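Local coordinates for WbbM protein (Klebsiella pneumoniae, PDB 6U4B) that is a bifunctional O-antigen polymerase, a trimeric enzyme probably transferring sugars through a magnesium-binding glycosyltransferase domain, at residues K432-E437 with D536-L541. Sequence-based numbering, arbitrary orientation.
Sequences KDIVME and DFFPNL
F537 points the far edge of its ring at the first turn of helix 434-441, its CZ 3.5 Å from the carbonyl O of V435. The carbonyl O of I434 also lies near the ring plane, 4.0 Å from CE2, which sets aromatic C-H edges, slightly positive, against backbone oxygens rather than against the pi cloud. The neighbouring F538 also sends its ring to the helix: with CG anti to its own carbonyl carbon (chi1 -61°), its ring swings round until CE1 stands 3.6 Å from I434 CD1 and 4.1 Å from V435 CG2. The I434 and F538 side chains cross at about a right angle, while F537 CD2 sits above one face of the F538 ring, near its rim; the F538 ring is also stacked with that of F549 in helix 543-554. L541 lies against the same turn, its CD2 3.6 Å from I434 O and close to the backbone of E437.

The helix start that receives these side chains is organised from its own side. D433 is the N-cap, and its OD1 accepts from M436 N at 3.1 Å in a nearly straight bond and weakly from V435 N. E437 extends past L541; its OE2 pairs with K432 NZ at 2.8 Å and its OE1 bonds T545. The contact thus joins the helix following strand 428-432 to the loop leading into helix 543-554, within the family 8 glycosyltransferase region, with the V435 side chain about 11 Å from the magnesium ion bound by D406, D408 and H560. No hydrogen bond spans the two segments, so their cohesion rests on apolar and ring-edge contacts, while the D433 and E437 carboxylates spend their bonds mainly on the helix start, K432 and T545.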
ATOM      1  N   LYS A 432     -30.761 -17.377  -6.097  1.00 42.12           N
ATOM      2  CA  LYS A 432     -31.815 -17.259  -7.094  1.00 41.77           C
ATOM      3  C   LYS A 432     -31.477 -16.168  -8.102  1.00 43.15           C
ATOM      4  O   LYS A 432     -31.059 -15.067  -7.736  1.00 46.42           O
ATOM      5  CB  LYS A 432     -33.146 -16.960  -6.404  1.00 43.75           C
ATOM      6  CG  LYS A 432     -34.357 -16.933  -7.318  1.00 52.33           C
ATOM      7  CD  LYS A 432     -35.513 -16.218  -6.629  1.00 57.70           C
ATOM      8  CE  LYS A 432     -36.786 -16.275  -7.450  1.00 57.59           C
ATOM      9  NZ  LYS A 432     -36.555 -15.918  -8.877  1.00 59.70           N
ATOM     10  N   ASP A 433     -31.655 -16.483  -9.382  1.00 43.43           N
ATOM     11  CA  ASP A 433     -31.278 -15.587 -10.476  1.00 43.20           C
ATOM     12  C   ASP A 433     -32.417 -14.598 -10.707  1.00 42.92           C
ATOM     13  O   ASP A 433     -33.437 -14.938 -11.313  1.00 42.63           O
ATOM     14  CB  ASP A 433     -30.970 -16.396 -11.733  1.00 45.00           C
ATOM     15  CG  ASP A 433     -30.308 -15.570 -12.826  1.00 50.50           C
ATOM     16  OD1 ASP A 433     -30.428 -14.327 -12.813  1.00 54.68           O
ATOM     17  OD2 ASP A 433     -29.667 -16.178 -13.710  1.00 53.40           O
ATOM     18  N   ILE A 434     -32.240 -13.358 -10.245  1.00 41.33           N
ATOM     19  CA  ILE A 434     -33.285 -12.359 -10.451  1.00 46.94           C
ATOM     20  C   ILE A 434     -33.273 -11.805 -11.870  1.00 43.88           C
ATOM     21  O   ILE A 434     -34.290 -11.264 -12.323  1.00 43.87           O
ATOM     22  CB  ILE A 434     -33.180 -11.209  -9.434  1.00 47.84           C
ATOM     23  CG1 ILE A 434     -31.938 -10.357  -9.695  1.00 53.23           C
ATOM     24  CG2 ILE A 434     -33.170 -11.754  -8.013  1.00 40.66           C
ATOM     25  CD1 ILE A 434     -31.809  -9.183  -8.748  1.00 57.77           C
ATOM     26  N   VAL A 435     -32.158 -11.928 -12.594  1.00 42.95           N
ATOM     27  CA  VAL A 435     -32.153 -11.529 -13.998  1.00 43.07           C
ATOM     28  C   VAL A 435     -33.016 -12.479 -14.817  1.00 47.18           C
ATOM     29  O   VAL A 435     -33.819 -12.045 -15.654  1.00 50.10           O
ATOM     30  CB  VAL A 435     -30.715 -11.459 -14.543  1.00 43.15           C
ATOM     31  CG1 VAL A 435     -30.735 -11.184 -16.038  1.00 46.24           C
ATOM     32  CG2 VAL A 435     -29.926 -10.382 -13.820  1.00 42.84           C
ATOM     33  N   MET A 436     -32.872 -13.787 -14.589  1.00 46.13           N
ATOM     34  CA  MET A 436     -33.778 -14.740 -15.220  1.00 48.87           C
ATOM     35  C   MET A 436     -35.211 -14.522 -14.757  1.00 50.11           C
ATOM     36  O   MET A 436     -36.151 -14.704 -15.539  1.00 44.77           O
ATOM     37  CB  MET A 436     -33.330 -16.173 -14.925  1.00 44.24           C
ATOM     38  CG  MET A 436     -34.246 -17.248 -15.505  1.00 41.91           C
ATOM     39  SD  MET A 436     -34.334 -17.221 -17.306  1.00 49.07           S
ATOM     40  CE  MET A 436     -32.697 -17.813 -17.737  1.00 47.78           C
ATOM     41  N   GLU A 437     -35.398 -14.123 -13.496  1.00 54.67           N
ATOM     42  CA  GLU A 437     -36.731 -13.761 -13.024  1.00 58.04           C
ATOM     43  C   GLU A 437     -37.324 -12.646 -13.875  1.00 57.38           C
ATOM     44  O   GLU A 437     -38.520 -12.659 -14.187  1.00 58.54           O
ATOM     45  CB  GLU A 437     -36.672 -13.349 -11.553  1.00 55.47           C
ATOM     46  CG  GLU A 437     -38.033 -13.104 -10.912  1.00 56.52           C
ATOM     47  CD  GLU A 437     -37.920 -12.647  -9.471  1.00 58.39           C
ATOM     48  OE1 GLU A 437     -38.653 -11.713  -9.077  1.00 61.01           O
ATOM     49  OE2 GLU A 437     -37.089 -13.216  -8.730  1.00 58.71           O
ATOM     50  N   ASP A 536     -32.499   0.497 -14.967  1.00102.65           N
ATOM     51  CA  ASP A 536     -33.300   0.229 -16.154  1.00105.47           C
ATOM     52  C   ASP A 536     -34.085  -1.074 -16.071  1.00 97.63           C
ATOM     53  O   ASP A 536     -35.177  -1.165 -16.642  1.00 96.32           O
ATOM     54  CB  ASP A 536     -32.407   0.196 -17.400  1.00115.05           C
ATOM     55  CG  ASP A 536     -31.663   1.500 -17.619  1.00124.21           C
ATOM     56  OD1 ASP A 536     -31.579   2.306 -16.670  1.00126.73           O
ATOM     57  OD2 ASP A 536     -31.168   1.720 -18.745  1.00128.12           O
ATOM     58  N   PHE A 537     -33.562  -2.077 -15.368  1.00 85.17           N
ATOM     59  CA  PHE A 537     -34.109  -3.428 -15.383  1.00 71.95           C
ATOM     60  C   PHE A 537     -34.740  -3.839 -14.062  1.00 60.06           C
ATOM     61  O   PHE A 537     -35.895  -4.273 -14.034  1.00 56.94           O
ATOM     62  CB  PHE A 537     -32.993  -4.417 -15.763  1.00 66.00           C
ATOM     63  CG  PHE A 537     -33.387  -5.866 -15.654  1.00 61.74           C
ATOM     64  CD1 PHE A 537     -33.961  -6.524 -16.729  1.00 62.70           C
ATOM     65  CD2 PHE A 537     -33.156  -6.577 -14.485  1.00 57.67           C
ATOM     66  CE1 PHE A 537     -34.314  -7.858 -16.636  1.00 62.94           C
ATOM     67  CE2 PHE A 537     -33.510  -7.908 -14.386  1.00 58.24           C
ATOM     68  CZ  PHE A 537     -34.088  -8.551 -15.463  1.00 60.61           C
ATOM     69  N   PHE A 538     -34.005  -3.713 -12.964  1.00 54.77           N
ATOM     70  CA  PHE A 538     -34.397  -4.252 -11.666  1.00 54.52           C
ATOM     71  C   PHE A 538     -35.623  -3.585 -11.037  1.00 57.53           C
ATOM     72  O   PHE A 538     -36.427  -4.285 -10.409  1.00 56.10           O
ATOM     73  CB  PHE A 538     -33.206  -4.180 -10.710  1.00 55.14           C
ATOM     74  CG  PHE A 538     -32.018  -4.970 -11.178  1.00 56.26           C
ATOM     75  CD1 PHE A 538     -32.010  -6.352 -11.080  1.00 54.74           C
ATOM     76  CD2 PHE A 538     -30.914  -4.336 -11.723  1.00 56.56           C
ATOM     77  CE1 PHE A 538     -30.922  -7.087 -11.515  1.00 52.13           C
ATOM     78  CE2 PHE A 538     -29.822  -5.064 -12.158  1.00 54.54           C
ATOM     79  CZ  PHE A 538     -29.827  -6.443 -12.054  1.00 51.49           C
ATOM     80  N   PRO A 539     -35.812  -2.263 -11.149  1.00 56.09           N
ATOM     81  CA  PRO A 539     -37.022  -1.654 -10.565  1.00 55.81           C
ATOM     82  C   PRO A 539     -38.327  -2.138 -11.183  1.00 54.82           C
ATOM     83  O   PRO A 539     -39.390  -1.876 -10.607  1.00 54.41           O
ATOM     84  CB  PRO A 539     -36.819  -0.154 -10.813  1.00 55.45           C
ATOM     85  CG  PRO A 539     -35.348   0.009 -10.910  1.00 56.38           C
ATOM     86  CD  PRO A 539     -34.866  -1.225 -11.606  1.00 55.60           C
ATOM     87  N   ASN A 540     -38.289  -2.821 -12.324  1.00 57.36           N
ATOM     88  CA  ASN A 540     -39.499  -3.313 -12.971  1.00 60.60           C
ATOM     89  C   ASN A 540     -39.825  -4.757 -12.607  1.00 55.93           C
ATOM     90  O   ASN A 540     -40.816  -5.297 -13.106  1.00 58.80           O
ATOM     91  CB  ASN A 540     -39.376  -3.178 -14.490  1.00 64.65           C
ATOM     92  CG  ASN A 540     -39.197  -1.743 -14.934  1.00 72.20           C
ATOM     93  OD1 ASN A 540     -39.714  -0.819 -14.308  1.00 76.89           O
ATOM     94  ND2 ASN A 540     -38.459  -1.549 -16.022  1.00 75.28           N
ATOM     95  N   LEU A 541     -39.017  -5.389 -11.760  1.00 55.45           N
ATOM     96  CA  LEU A 541     -39.307  -6.724 -11.266  1.00 52.78           C
ATOM     97  C   LEU A 541     -40.473  -6.677 -10.280  1.00 56.87           C
ATOM     98  O   LEU A 541     -41.055  -5.622 -10.009  1.00 52.97           O
ATOM     99  CB  LEU A 541     -38.068  -7.316 -10.599  1.00 51.46           C
ATOM    100  CG  LEU A 541     -36.909  -7.757 -11.491  1.00 52.52           C
ATOM    101  CD1 LEU A 541     -35.602  -7.723 -10.720  1.00 51.06           C
ATOM    102  CD2 LEU A 541     -37.170  -9.154 -12.011  1.00 53.09           C
TER